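Local coordinates for B12-binding domain-containing protein (Kitasatospora setae, PDB 6WTE) that binds cobalamin and a [4Fe-4S] cluster and, as the radical SAM methylase TsrM, transfers methyl groups by non-radical catalysis, at residues H280-L285 with E316-L321. Numbering follows the deposited sequence.
Sequences HAKNLL and EEFADL
Lys282 and Phe318 meet in a helix-against-helix contact on the outside of the radical SAM barrel, where helices 278-294 and 316-325 run side by side. Their local axes come within 10.0 Å and point roughly the same way, crossing at 34°. Phe318 carries the buried half. With CG anti to the backbone N, chi1 -169° lays its ring beside Ala281 and Leu285, and Leu285 CD1 packs against Phe318 CE1 at 3.6 Å. Ala281 CB approaches Phe318 CE1 at 4.1 Å, while Phe314, just ahead of helix 316-325, adds an edge-to-face partner. One turn further along, Leu321 CB lies 3.9 Å from Leu285 CD1, a methyl that thus touches both Phe318 and Leu321.

Lys282 closes the more open flank. The start of its side chain rests on Leu321, with Lys282 CG 3.9 Å from Leu321 CD1. Further out, Lys282 CE passes 3.8 Å from Phe318 CB, and the chain, extended beyond CG, carries the ammonium across to Glu317. There Lys282 NZ donates to Glu317 OE1 at 2.7 Å in a salt bridge that uses the anti side of the carboxylate, 25° out of its plane; the two side chains cross nearly at right angles. The same ammonium also pairs with Asp315, and Glu317 OE2 with Arg286, so the bridge belongs to a small network of alternating charges. A methionine in place of Lys282 would probably leave Glu317 and Asp315 without the cation they share.

Since strands 266-269 and 304-309 are parallel neighbours and each precedes one of these helices, the pair represents consecutive beta-alpha units, an apolar seam edged by salt bridges in the TIM-barrel-like core of a radical SAM enzyme.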
loop_
_atom_site.group_PDB
_atom_site.type_symbol
_atom_site.label_atom_id
_atom_site.label_comp_id
_atom_site.label_asym_id
_atom_site.label_seq_id
_atom_site.Cartn_x
_atom_site.Cartn_y
_atom_site.Cartn_z
ATOM N N HIS A 280 21.594 0.908 3.988
ATOM C CA HIS A 280 21.232 1.206 2.606
ATOM C C HIS A 280 20.607 2.592 2.483
ATOM O O HIS A 280 20.928 3.347 1.558
ATOM C CB HIS A 280 20.268 0.132 2.096
ATOM C CG HIS A 280 19.931 0.249 0.642
ATOM N ND1 HIS A 280 18.800 0.897 0.194
ATOM C CD2 HIS A 280 20.547 -0.242 -0.459
ATOM C CE1 HIS A 280 18.747 0.821 -1.124
ATOM N NE2 HIS A 280 19.794 0.132 -1.545
ATOM N N ALA A 281 19.719 2.948 3.414
ATOM C CA ALA A 281 19.086 4.260 3.367
ATOM C C ALA A 281 20.121 5.371 3.494
ATOM O O ALA A 281 20.095 6.351 2.739
ATOM C CB ALA A 281 18.037 4.377 4.473
ATOM N N LYS A 282 21.047 5.230 4.448
ATOM C CA LYS A 282 22.077 6.248 4.628
ATOM C C LYS A 282 23.012 6.316 3.426
ATOM O O LYS A 282 23.406 7.408 3.005
ATOM C CB LYS A 282 22.863 5.991 5.910
ATOM C CG LYS A 282 22.084 6.352 7.159
ATOM C CD LYS A 282 22.900 6.100 8.417
ATOM C CE LYS A 282 22.213 6.692 9.635
ATOM N NZ LYS A 282 23.032 6.495 10.873
ATOM N N ASN A 283 23.376 5.166 2.851
ATOM C CA ASN A 283 24.202 5.187 1.646
ATOM C C ASN A 283 23.475 5.861 0.488
ATOM O O ASN A 283 24.091 6.580 -0.314
ATOM C CB ASN A 283 24.601 3.761 1.255
ATOM C CG ASN A 283 25.706 3.203 2.123
ATOM O OD1 ASN A 283 26.477 3.951 2.723
ATOM N ND2 ASN A 283 25.794 1.878 2.189
ATOM N N LEU A 284 22.166 5.636 0.379
ATOM C CA LEU A 284 21.381 6.285 -0.664
ATOM C C LEU A 284 21.398 7.802 -0.501
ATOM O O LEU A 284 21.611 8.541 -1.470
ATOM C CB LEU A 284 19.946 5.771 -0.627
ATOM C CG LEU A 284 19.099 6.315 -1.777
ATOM C CD1 LEU A 284 19.530 5.646 -3.068
ATOM C CD2 LEU A 284 17.624 6.080 -1.503
ATOM N N LEU A 285 21.152 8.283 0.723
ATOM C CA LEU A 285 21.142 9.721 0.964
ATOM C C LEU A 285 22.512 10.329 0.687
ATOM O O LEU A 285 22.613 11.400 0.076
ATOM C CB LEU A 285 20.696 10.006 2.397
ATOM C CG LEU A 285 19.264 9.547 2.695
ATOM C CD1 LEU A 285 18.969 9.652 4.188
ATOM C CD2 LEU A 285 18.255 10.350 1.884
ATOM N N GLU A 316 20.807 11.189 14.777
ATOM C CA GLU A 316 21.213 12.515 14.326
ATOM C C GLU A 316 21.850 12.460 12.943
ATOM O O GLU A 316 21.572 13.311 12.087
ATOM C CB GLU A 316 22.169 13.138 15.342
ATOM C CG GLU A 316 22.571 14.564 15.021
ATOM C CD GLU A 316 23.436 15.171 16.107
ATOM O OE1 GLU A 316 23.753 14.453 17.081
ATOM O OE2 GLU A 316 23.791 16.364 15.991
ATOM N N GLU A 317 22.711 11.466 12.703
ATOM C CA GLU A 317 23.333 11.338 11.387
ATOM C C GLU A 317 22.284 11.134 10.303
ATOM O O GLU A 317 22.390 11.701 9.209
ATOM C CB GLU A 317 24.334 10.184 11.377
ATOM C CG GLU A 317 25.026 10.005 10.025
ATOM C CD GLU A 317 25.817 8.717 9.920
ATOM O OE1 GLU A 317 25.375 7.686 10.474
ATOM O OE2 GLU A 317 26.890 8.741 9.281
ATOM N N PHE A 318 21.270 10.314 10.583
ATOM C CA PHE A 318 20.206 10.105 9.609
ATOM C C PHE A 318 19.476 11.407 9.318
ATOM O O PHE A 318 19.209 11.732 8.156
ATOM C CB PHE A 318 19.233 9.039 10.119
ATOM C CG PHE A 318 18.240 8.565 9.082
ATOM C CD1 PHE A 318 18.672 8.077 7.863
ATOM C CD2 PHE A 318 16.876 8.584 9.345
ATOM C CE1 PHE A 318 17.760 7.629 6.910
ATOM C CE2 PHE A 318 15.961 8.126 8.402
ATOM C CZ PHE A 318 16.407 7.655 7.180
ATOM N N ALA A 319 19.177 12.187 10.363
ATOM C CA ALA A 319 18.451 13.432 10.165
ATOM C C ALA A 319 19.288 14.445 9.394
ATOM O O ALA A 319 18.760 15.160 8.535
ATOM C CB ALA A 319 18.006 14.006 11.510
ATOM N N ASP A 320 20.597 14.513 9.674
ATOM C CA ASP A 320 21.470 15.396 8.901
ATOM C C ASP A 320 21.520 14.978 7.438
ATOM O O ASP A 320 21.540 15.827 6.539
ATOM C CB ASP A 320 22.881 15.404 9.487
ATOM C CG ASP A 320 22.965 16.140 10.811
ATOM O OD1 ASP A 320 22.088 16.981 11.095
ATOM O OD2 ASP A 320 23.923 15.881 11.560
ATOM N N LEU A 321 21.544 13.669 7.177
ATOM C CA LEU A 321 21.570 13.194 5.798
ATOM C C LEU A 321 20.255 13.492 5.088
ATOM O O LEU A 321 20.255 13.940 3.936
ATOM C CB LEU A 321 21.874 11.698 5.772
ATOM C CG LEU A 321 23.338 11.314 5.987
ATOM C CD1 LEU A 321 23.467 9.807 6.137
ATOM C CD2 LEU A 321 24.198 11.814 4.829
#